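KaiC domain-containing protein (Pyrococcus horikoshii, PDB 2ZTS) binds ADP and magnesium and is probably an ATP-binding, KaiC-like member of the P-loop NTPases, its exact cellular role being unassigned. Local coordinates at residues C[10-15]-C[48-53]; C[27-32]-C[172-177]; C[198-203]-C[222-227]. All blocks are in the same frame, centred on the assembly; numbering follows the deposited sequence.

In the fold
Contacts 1 and 2 interleave along the chain (10-15, 27-32, 48-53, 172-177), and contact 3 follows both. Contact 2 lies about 10 Å, centre to centre, from each of the others, while contacts 1 and 3 are about 16 Å apart. The short antiparallel pair 11-12 and 27-28 ties contact 1 to contact 2 through the V12 N to F27 O bond. In the large mixed sheet, strand 32-36 has 174-179 (contact 2) as one neighbour and 201-209 (contact 3) as the other, and T32 O accepts from R200 N. The row thus runs from the helix that begins at one nucleotide site to a hairpin that reaches the ADP of a second subunit.

Contact 1: residues C[10-15]-C[48-53]; sequences RRVKSG and AQFIYK
Helix 43-58, whose first residues K43 to T45 bind ADP, packs through Q49, F50 and K53 against S14 and G15, just beyond the short strand 11-12. The closest backbone approach is at G15, whose CA lies 5.1 Å from K53 CA. A CB on G15 would collide with K53 CB, and the positive phi of 95° also disfavours any side chain. S14 O points at the helix: it meets F50 CA at 3.4 Å in a CA-H...O contact, and it also lies in the plane of the F50 ring, at its edge, 3.5 Å from CD1. F50 reaches there because CG is anti to the backbone N (chi1 169°), which carries CE1 on to V12 CG1 at 4.0 Å, the two side chains crossing at about a right angle. On the next carbonyl, G15 O, Q49 NE2 makes a weak hydrogen bond of 3.4 Å, while Q49 OE1 accepts from I242 N. K53 contributes only its base, CG resting 3.5 Å from G15 O, before the bent chain leads NZ away to E56. With two successive carbonyls met by C-H groups and one weak N-H, the contact probably depends more on close fit than on strong polar bonds.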
loop_
_atom_site.group_PDB
_atom_site.type_symbol
_atom_site.label_atom_id
_atom_site.label_comp_id
_atom_site.label_asym_id
_atom_site.label_seq_id
_atom_site.Cartn_x
_atom_site.Cartn_y
_atom_site.Cartn_z
ATOM N N ARG C 10 -10.359 -39.408 -16.110
ATOM C CA ARG C 10 -9.100 -40.141 -15.889
ATOM C C ARG C 10 -8.246 -39.332 -14.896
ATOM O O ARG C 10 -8.056 -38.142 -15.106
ATOM C CB ARG C 10 -8.308 -40.266 -17.222
ATOM C CG ARG C 10 -8.044 -41.688 -17.813
ATOM C CD ARG C 10 -8.540 -41.871 -19.312
ATOM N NE ARG C 10 -7.829 -41.014 -20.292
ATOM C CZ ARG C 10 -8.380 -40.360 -21.346
ATOM N NH1 ARG C 10 -9.677 -40.461 -21.639
ATOM N NH2 ARG C 10 -7.611 -39.592 -22.127
ATOM N N ARG C 11 -7.712 -39.991 -13.866
ATOM C CA ARG C 11 -6.993 -39.328 -12.792
ATOM C C ARG C 11 -5.508 -39.709 -12.649
ATOM O O ARG C 11 -5.099 -40.869 -12.616
ATOM C CB ARG C 11 -7.744 -39.503 -11.458
ATOM C CG ARG C 11 -9.001 -38.628 -11.436
ATOM C CD ARG C 11 -9.720 -38.567 -10.144
ATOM N NE ARG C 11 -10.996 -37.848 -10.306
ATOM C CZ ARG C 11 -11.155 -36.537 -10.215
ATOM N NH1 ARG C 11 -10.122 -35.734 -9.960
ATOM N NH2 ARG C 11 -12.351 -36.011 -10.375
ATOM N N VAL C 12 -4.689 -38.679 -12.487
ATOM C CA VAL C 12 -3.264 -38.853 -12.390
ATOM C C VAL C 12 -2.935 -38.874 -10.900
ATOM O O VAL C 12 -3.179 -37.901 -10.205
ATOM C CB VAL C 12 -2.608 -37.728 -13.188
ATOM C CG1 VAL C 12 -1.054 -37.742 -13.075
ATOM C CG2 VAL C 12 -3.117 -37.806 -14.636
ATOM N N LYS C 13 -2.407 -39.987 -10.416
ATOM C CA LYS C 13 -2.031 -40.155 -8.998
ATOM C C LYS C 13 -0.849 -39.257 -8.640
ATOM O O LYS C 13 0.138 -39.225 -9.354
ATOM C CB LYS C 13 -1.643 -41.591 -8.687
ATOM C CG LYS C 13 -2.759 -42.649 -9.044
ATOM C CD LYS C 13 -3.700 -42.917 -7.915
ATOM C CE LYS C 13 -3.108 -43.718 -6.719
ATOM N NZ LYS C 13 -3.658 -43.168 -5.338
ATOM N N SER C 14 -0.956 -38.552 -7.528
ATOM C CA SER C 14 -0.097 -37.397 -7.306
ATOM C C SER C 14 1.278 -37.886 -6.972
ATOM O O SER C 14 2.242 -37.270 -7.292
ATOM C CB SER C 14 -0.598 -36.533 -6.146
ATOM O OG SER C 14 -0.511 -37.236 -4.937
ATOM N N GLY C 15 1.346 -39.014 -6.317
ATOM C CA GLY C 15 2.599 -39.473 -5.768
ATOM C C GLY C 15 2.815 -39.114 -4.317
ATOM O O GLY C 15 3.849 -39.472 -3.760
ATOM N N ALA C 48 8.743 -32.335 -7.349
ATOM C CA ALA C 48 9.710 -33.352 -7.672
ATOM C C ALA C 48 9.119 -34.725 -7.377
ATOM O O ALA C 48 9.327 -35.660 -8.152
ATOM C CB ALA C 48 10.962 -33.148 -6.937
ATOM N N GLN C 49 8.400 -34.827 -6.262
ATOM C CA GLN C 49 7.772 -36.057 -5.861
ATOM C C GLN C 49 6.770 -36.522 -6.920
ATOM O O GLN C 49 6.706 -37.719 -7.269
ATOM C CB GLN C 49 7.083 -35.875 -4.499
ATOM C CG GLN C 49 6.895 -37.153 -3.693
ATOM C CD GLN C 49 6.621 -36.863 -2.220
ATOM O OE1 GLN C 49 7.151 -35.895 -1.690
ATOM N NE2 GLN C 49 5.759 -37.664 -1.577
ATOM N N PHE C 50 6.016 -35.564 -7.457
ATOM C CA PHE C 50 5.040 -35.817 -8.505
ATOM C C PHE C 50 5.728 -36.441 -9.708
ATOM O O PHE C 50 5.195 -37.386 -10.274
ATOM C CB PHE C 50 4.327 -34.499 -8.879
ATOM C CG PHE C 50 3.461 -34.531 -10.142
ATOM C CD1 PHE C 50 2.231 -35.183 -10.163
ATOM C CD2 PHE C 50 3.770 -33.757 -11.217
ATOM C CE1 PHE C 50 1.409 -35.130 -11.262
ATOM C CE2 PHE C 50 2.915 -33.692 -12.346
ATOM C CZ PHE C 50 1.747 -34.369 -12.348
ATOM N N ILE C 51 6.847 -35.875 -10.158
ATOM C CA ILE C 51 7.532 -36.387 -11.340
ATOM C C ILE C 51 8.212 -37.714 -11.022
ATOM O O ILE C 51 8.066 -38.689 -11.759
ATOM C CB ILE C 51 8.599 -35.418 -11.863
ATOM C CG1 ILE C 51 7.982 -34.114 -12.362
ATOM C CG2 ILE C 51 9.392 -36.035 -13.034
ATOM C CD1 ILE C 51 7.006 -34.263 -13.482
ATOM N N TYR C 52 8.922 -37.743 -9.899
ATOM C CA TYR C 52 9.687 -38.912 -9.524
ATOM C C TYR C 52 8.809 -40.118 -9.229
ATOM O O TYR C 52 9.112 -41.218 -9.687
ATOM C CB TYR C 52 10.534 -38.666 -8.316
ATOM C CG TYR C 52 11.423 -39.841 -8.003
ATOM C CD1 TYR C 52 12.531 -40.089 -8.775
ATOM C CD2 TYR C 52 11.145 -40.706 -6.949
ATOM C CE1 TYR C 52 13.366 -41.213 -8.521
ATOM C CE2 TYR C 52 11.990 -41.836 -6.676
ATOM C CZ TYR C 52 13.091 -42.071 -7.468
ATOM O OH TYR C 52 13.963 -43.152 -7.258
ATOM N N LYS C 53 7.764 -39.913 -8.438
ATOM C CA LYS C 53 6.819 -40.973 -8.155
ATOM C C LYS C 53 5.984 -41.323 -9.396
ATOM O O LYS C 53 5.624 -42.472 -9.609
ATOM C CB LYS C 53 5.888 -40.630 -6.997
ATOM C CG LYS C 53 6.561 -40.594 -5.658
ATOM C CD LYS C 53 7.260 -41.923 -5.349
ATOM C CE LYS C 53 7.538 -42.142 -3.881
ATOM N NZ LYS C 53 8.458 -43.295 -3.707
#

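Contact 2: residues C[27-32]-C[172-177]; sequences FPEGTT and GVTTIL
T174 faces the turn that contains E29 and G30, and its side chain branches toward that turn and toward F27. T174 CB stands 4.2 Å from G30 N. From it T174 OG1, beside its own backbone N (chi1 -63°), accepts from G30 N at 3.1 Å with an N-H...O angle of 160°, and lies 3.6 Å from E29 CA. The methyl T174 CG2 takes the other branch, anti to the backbone N, and comes to 4.0 Å from both F27 CB and T31 O. The amide so gripped belongs to a type II beta turn, P28 to T31, that leads into strand 32-36, where T32 and T175 form a parallel bridge in the central sheet of the P-loop fold. A valine in place of T174 would probably leave the G30 amide without this acceptor and weaken the hold on the turn. One residue further on, T175 N donates to T31 O over 3.0 Å, almost straight at 176°. T32 lies alongside T175, pointing the same way, and its CG2 presses on L177 CD1 at 3.4 Å, tighter than usual for two carbons. Outside the pair, V12 and F50 also pack on T174, E29 OE1 pairs with R10, and R76 of a second subunit donates to E29 O.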
loop_
_atom_site.group_PDB
_atom_site.type_symbol
_atom_site.label_atom_id
_atom_site.label_comp_id
_atom_site.label_asym_id
_atom_site.label_seq_id
_atom_site.Cartn_x
_atom_site.Cartn_y
_atom_site.Cartn_z
ATOM N N PHE C 27 -5.276 -35.933 -9.957
ATOM C CA PHE C 27 -5.559 -34.809 -10.828
ATOM C C PHE C 27 -6.244 -35.262 -12.132
ATOM O O PHE C 27 -5.713 -36.153 -12.815
ATOM C CB PHE C 27 -4.284 -34.077 -11.252
ATOM C CG PHE C 27 -3.395 -33.670 -10.141
ATOM C CD1 PHE C 27 -3.753 -32.617 -9.287
ATOM C CD2 PHE C 27 -2.152 -34.270 -9.975
ATOM C CE1 PHE C 27 -2.893 -32.185 -8.280
ATOM C CE2 PHE C 27 -1.279 -33.827 -8.933
ATOM C CZ PHE C 27 -1.681 -32.790 -8.084
ATOM N N PRO C 28 -7.340 -34.606 -12.544
ATOM C CA PRO C 28 -7.875 -34.873 -13.882
ATOM C C PRO C 28 -6.751 -34.751 -14.896
ATOM O O PRO C 28 -6.007 -33.746 -14.941
ATOM C CB PRO C 28 -8.932 -33.779 -14.100
ATOM C CG PRO C 28 -9.330 -33.287 -12.765
ATOM C CD PRO C 28 -8.136 -33.584 -11.817
ATOM N N GLU C 29 -6.641 -35.769 -15.739
ATOM C CA GLU C 29 -5.662 -35.781 -16.817
ATOM C C GLU C 29 -5.741 -34.519 -17.670
ATOM O O GLU C 29 -6.803 -34.069 -18.044
ATOM C CB GLU C 29 -5.864 -37.088 -17.668
ATOM C CG GLU C 29 -4.806 -37.331 -18.721
ATOM C CD GLU C 29 -4.947 -38.696 -19.442
ATOM O OE1 GLU C 29 -5.884 -39.491 -19.123
ATOM O OE2 GLU C 29 -4.088 -38.975 -20.327
ATOM N N GLY C 30 -4.599 -33.923 -17.981
ATOM C CA GLY C 30 -4.577 -32.748 -18.815
ATOM C C GLY C 30 -4.616 -31.407 -18.034
ATOM O O GLY C 30 -4.447 -30.359 -18.653
ATOM N N THR C 31 -4.821 -31.434 -16.722
ATOM C CA THR C 31 -4.968 -30.171 -15.904
ATOM C C THR C 31 -3.636 -29.435 -15.703
ATOM O O THR C 31 -2.634 -30.060 -15.489
ATOM C CB THR C 31 -5.463 -30.501 -14.483
ATOM O OG1 THR C 31 -6.610 -31.312 -14.543
ATOM C CG2 THR C 31 -5.980 -29.269 -13.785
ATOM N N THR C 32 -3.630 -28.108 -15.762
ATOM C CA THR C 32 -2.520 -27.299 -15.220
ATOM C C THR C 32 -2.821 -26.838 -13.805
ATOM O O THR C 32 -3.832 -26.146 -13.590
ATOM C CB THR C 32 -2.332 -26.132 -16.101
ATOM O OG1 THR C 32 -1.976 -26.635 -17.380
ATOM C CG2 THR C 32 -1.087 -25.222 -15.635
ATOM N N GLY C 172 -1.457 -31.119 -23.791
ATOM C CA GLY C 172 -2.355 -31.936 -23.003
ATOM C C GLY C 172 -1.729 -32.803 -21.925
ATOM O O GLY C 172 -2.282 -33.860 -21.643
ATOM N N VAL C 173 -0.596 -32.400 -21.313
ATOM C CA VAL C 173 -0.025 -33.184 -20.188
ATOM C C VAL C 173 -0.560 -32.682 -18.839
ATOM O O VAL C 173 -1.281 -31.743 -18.770
ATOM C CB VAL C 173 1.523 -33.279 -20.196
ATOM C CG1 VAL C 173 1.978 -34.016 -21.463
ATOM C CG2 VAL C 173 2.225 -31.897 -20.109
ATOM N N THR C 174 -0.308 -33.410 -17.778
ATOM C CA THR C 174 -0.788 -32.978 -16.485
ATOM C C THR C 174 0.384 -32.262 -15.880
ATOM O O THR C 174 1.426 -32.861 -15.730
ATOM C CB THR C 174 -1.136 -34.172 -15.640
ATOM O OG1 THR C 174 -2.205 -34.931 -16.234
ATOM C CG2 THR C 174 -1.630 -33.702 -14.242
ATOM N N THR C 175 0.205 -30.984 -15.569
ATOM C CA THR C 175 1.279 -30.068 -15.239
ATOM C C THR C 175 1.128 -29.419 -13.869
ATOM O O THR C 175 0.006 -28.995 -13.540
ATOM C CB THR C 175 1.253 -28.955 -16.278
ATOM O OG1 THR C 175 1.412 -29.543 -17.580
ATOM C CG2 THR C 175 2.470 -27.958 -16.121
ATOM N N ILE C 176 2.236 -29.326 -13.096
ATOM C CA ILE C 176 2.360 -28.402 -11.948
ATOM C C ILE C 176 3.299 -27.220 -12.302
ATOM O O ILE C 176 4.429 -27.403 -12.781
ATOM C CB ILE C 176 2.861 -29.122 -10.703
ATOM C CG1 ILE C 176 1.827 -30.146 -10.258
ATOM C CG2 ILE C 176 3.181 -28.121 -9.542
ATOM C CD1 ILE C 176 2.341 -31.169 -9.218
ATOM N N LEU C 177 2.808 -26.011 -12.088
ATOM C CA LEU C 177 3.576 -24.771 -12.180
ATOM C C LEU C 177 3.670 -24.236 -10.785
ATOM O O LEU C 177 2.670 -24.222 -10.048
ATOM C CB LEU C 177 2.843 -23.701 -13.019
ATOM C CG LEU C 177 2.299 -24.125 -14.387
ATOM C CD1 LEU C 177 1.406 -23.075 -14.982
ATOM C CD2 LEU C 177 3.472 -24.395 -15.316
#

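Contact 3: residues C[198-203]-C[222-227]; sequences IARGVI and KMRETR. With ADP (adenosine-5'-diphosphate), chain D.
G201 and M223 form the tight spot of the antiparallel hairpin of strands 201-209 and 214-223, a non-hydrogen-bonded pair with CA atoms only 4.0 Å apart. M223, present as selenomethionine, lays SE against G201 CA, and a CB on that glycine would strike the selenium. V202 and K222 are the hydrogen-bonded pair next to it: V202 N donates to K222 O at 2.8 Å, approaching from above the carbonyl plane, whereas the return bond from K222 N to V202 O is weak. R224 N, donating to R200 O at 2.9 Å, adds one more bond beyond the paired residues.

The more loosely packed, polar side is closed by acids of a second subunit. R200 CB still touches R224 CG at 3.8 Å; the two side chains cross obliquely, the guanidinium planes 68° apart, and R224 NH1 comes to the edge of the R200 group, 3.6 Å from R200 NH1. E77 of the second subunit pairs with R224 NH1, and its D73 with R200 NH2. R224 NE also sits close to E225 OE1, but the oxygen is well out of plane, so the pairing is one of charge alone.

In K222, CG anti to the backbone N (chi1 -176°) comes within 3.5 Å of ADP O3', and the chain runs extended until it bends at chi4. There K222 NZ donates to ADP O2B at 2.9 Å and to a water that in turn donates to A199 O, so both partners help fix the ammonium. M223 N donates to the ribose O3' at 3.0 Å, and R227, solvent-exposed, brings CB near the adenine C2. The same ADP is gripped by K43, T44 and T45 of the second subunit, its P-loop, which makes this an inter-subunit nucleotide site consistent with the RecA/KaiC type of assembly.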
loop_
_atom_site.group_PDB
_atom_site.type_symbol
_atom_site.label_atom_id
_atom_site.label_comp_id
_atom_site.label_asym_id
_atom_site.label_seq_id
_atom_site.Cartn_x
_atom_site.Cartn_y
_atom_site.Cartn_z
ATOM N N ILE C 198 -4.056 -19.131 -15.795
ATOM C CA ILE C 198 -3.736 -20.216 -16.731
ATOM C C ILE C 198 -3.788 -21.579 -16.063
ATOM O O ILE C 198 -3.317 -22.544 -16.591
ATOM C CB ILE C 198 -2.379 -19.971 -17.444
ATOM C CG1 ILE C 198 -1.204 -20.070 -16.495
ATOM C CG2 ILE C 198 -2.391 -18.590 -18.162
ATOM C CD1 ILE C 198 0.131 -20.279 -17.203
ATOM N N ALA C 199 -4.378 -21.655 -14.884
ATOM C CA ALA C 199 -4.426 -22.911 -14.147
ATOM C C ALA C 199 -5.865 -23.252 -13.794
ATOM O O ALA C 199 -6.665 -22.364 -13.544
ATOM C CB ALA C 199 -3.582 -22.815 -12.903
ATOM N N ARG C 200 -6.207 -24.529 -13.877
ATOM C CA ARG C 200 -7.548 -25.004 -13.575
ATOM C C ARG C 200 -7.580 -25.711 -12.227
ATOM O O ARG C 200 -8.621 -26.215 -11.807
ATOM C CB ARG C 200 -8.062 -25.950 -14.695
ATOM C CG ARG C 200 -7.848 -25.442 -16.129
ATOM C CD ARG C 200 -8.876 -24.421 -16.690
ATOM N NE ARG C 200 -8.437 -23.926 -18.022
ATOM C CZ ARG C 200 -8.510 -24.618 -19.191
ATOM N NH1 ARG C 200 -8.997 -25.855 -19.227
ATOM N NH2 ARG C 200 -8.090 -24.070 -20.338
ATOM N N GLY C 201 -6.428 -25.764 -11.567
ATOM C CA GLY C 201 -6.283 -26.248 -10.193
ATOM C C GLY C 201 -5.366 -25.289 -9.420
ATOM O O GLY C 201 -4.418 -24.795 -10.023
ATOM N N VAL C 202 -5.617 -25.066 -8.120
ATOM C CA VAL C 202 -4.683 -24.327 -7.241
ATOM C C VAL C 202 -4.510 -25.001 -5.889
ATOM O O VAL C 202 -5.500 -25.314 -5.212
ATOM C CB VAL C 202 -5.161 -22.892 -6.983
ATOM C CG1 VAL C 202 -4.213 -22.163 -6.062
ATOM C CG2 VAL C 202 -5.347 -22.175 -8.288
ATOM N N ILE C 203 -3.266 -25.248 -5.530
ATOM C CA ILE C 203 -2.878 -25.848 -4.276
ATOM C C ILE C 203 -1.989 -24.835 -3.542
ATOM O O ILE C 203 -0.994 -24.363 -4.112
ATOM C CB ILE C 203 -2.070 -27.175 -4.519
ATOM C CG1 ILE C 203 -2.936 -28.164 -5.306
ATOM C CG2 ILE C 203 -1.728 -27.781 -3.179
ATOM C CD1 ILE C 203 -2.171 -29.304 -5.897
ATOM N N LYS C 222 -8.772 -24.849 -5.374
ATOM C CA LYS C 222 -9.478 -24.993 -6.639
ATOM C C LYS C 222 -9.002 -26.286 -7.313
ATOM O O LYS C 222 -7.801 -26.585 -7.335
ATOM C CB LYS C 222 -9.171 -23.820 -7.562
ATOM C CG LYS C 222 -9.926 -23.836 -8.857
ATOM C CD LYS C 222 -9.638 -22.605 -9.732
ATOM C CE LYS C 222 -10.198 -22.865 -11.112
ATOM N NZ LYS C 222 -10.654 -21.701 -11.841
HETATM N N MSE C 223 -9.926 -27.079 -7.830
HETATM C CA MSE C 223 -9.510 -28.191 -8.710
HETATM C C MSE C 223 -10.652 -28.497 -9.644
HETATM O O MSE C 223 -11.709 -28.895 -9.189
HETATM C CB MSE C 223 -9.153 -29.433 -7.913
HETATM C CG MSE C 223 -8.611 -30.622 -8.745
HETATM SE SE MSE C 223 -6.872 -30.130 -9.581
HETATM C CE MSE C 223 -5.887 -29.691 -7.887
ATOM N N ARG C 224 -10.442 -28.315 -10.938
ATOM C CA ARG C 224 -11.525 -28.499 -11.880
ATOM C C ARG C 224 -12.006 -29.957 -11.872
ATOM O O ARG C 224 -11.266 -30.857 -11.507
ATOM C CB ARG C 224 -11.102 -28.064 -13.281
ATOM C CG ARG C 224 -10.108 -29.039 -13.989
ATOM C CD ARG C 224 -10.323 -29.132 -15.517
ATOM N NE ARG C 224 -9.322 -30.016 -16.122
ATOM C CZ ARG C 224 -8.972 -30.058 -17.411
ATOM N NH1 ARG C 224 -9.586 -29.312 -18.324
ATOM N NH2 ARG C 224 -8.013 -30.904 -17.780
ATOM N N GLU C 225 -13.276 -30.144 -12.211
ATOM C CA GLU C 225 -13.899 -31.471 -12.347
ATOM C C GLU C 225 -13.799 -32.296 -11.083
ATOM O O GLU C 225 -13.789 -33.499 -11.150
ATOM C CB GLU C 225 -13.268 -32.277 -13.523
ATOM C CG GLU C 225 -13.345 -31.612 -14.889
ATOM C CD GLU C 225 -12.478 -32.286 -15.983
ATOM O OE1 GLU C 225 -11.339 -31.803 -16.238
ATOM O OE2 GLU C 225 -12.948 -33.280 -16.637
ATOM N N THR C 226 -13.693 -31.674 -9.920
ATOM C CA THR C 226 -13.467 -32.445 -8.724
ATOM C C THR C 226 -14.176 -31.837 -7.537
ATOM O O THR C 226 -14.008 -30.664 -7.275
ATOM C CB THR C 226 -11.950 -32.467 -8.415
ATOM O OG1 THR C 226 -11.209 -32.821 -9.580
ATOM C CG2 THR C 226 -11.604 -33.563 -7.436
ATOM N N ARG C 227 -14.881 -32.656 -6.782
ATOM C CA ARG C 227 -15.421 -32.307 -5.468
ATOM C C ARG C 227 -14.253 -32.585 -4.531
ATOM O O ARG C 227 -14.132 -33.700 -4.029
ATOM C CB ARG C 227 -16.687 -33.185 -5.143
ATOM C CG ARG C 227 -17.585 -32.851 -3.864
ATOM C CD ARG C 227 -19.132 -33.228 -4.053
ATOM N NE ARG C 227 -20.140 -32.940 -2.987
ATOM C CZ ARG C 227 -20.502 -31.725 -2.495
ATOM N NH1 ARG C 227 -19.909 -30.603 -2.884
ATOM N NH2 ARG C 227 -21.462 -31.628 -1.571
HETATM P PB ADP D . -13.895 -19.713 -10.470
HETATM O O1B ADP D . -14.320 -18.536 -9.639
HETATM O O2B ADP D . -12.375 -19.868 -10.424
HETATM O O3B ADP D . -14.243 -19.390 -11.895
HETATM P PA ADP D . -15.108 -22.274 -10.742
HETATM O O1A ADP D . -16.523 -21.949 -11.143
HETATM O O2A ADP D . -14.087 -22.435 -11.840
HETATM O O3A ADP D . -14.504 -21.043 -9.820
HETATM O "O5'" ADP D . -15.277 -23.425 -9.663
HETATM C "C5'" ADP D . -14.569 -24.613 -9.775
HETATM C "C4'" ADP D . -14.729 -25.322 -8.456
HETATM O "O4'" ADP D . -15.973 -25.984 -8.375
HETATM C "C3'" ADP D . -13.622 -26.334 -8.239
HETATM O "O3'" ADP D . -12.574 -25.672 -7.624
HETATM C "C2'" ADP D . -14.307 -27.317 -7.352
HETATM O "O2'" ADP D . -14.218 -26.994 -6.007
HETATM C "C1'" ADP D . -15.772 -27.227 -7.744
HETATM N N9 ADP D . -16.076 -28.301 -8.692
HETATM C C8 ADP D . -15.658 -28.396 -10.006
HETATM N N7 ADP D . -16.177 -29.534 -10.533
HETATM C C5 ADP D . -16.887 -30.149 -9.564
HETATM C C6 ADP D . -17.602 -31.334 -9.598
HETATM N N6 ADP D . -17.870 -31.856 -10.794
HETATM N N1 ADP D . -18.273 -31.704 -8.454
HETATM C C2 ADP D . -18.208 -30.908 -7.295
HETATM N N3 ADP D . -17.473 -29.717 -7.267
HETATM C C4 ADP D . -16.839 -29.374 -8.400
HETATM O O HOH W 1 -8.045 -20.549 -11.779
#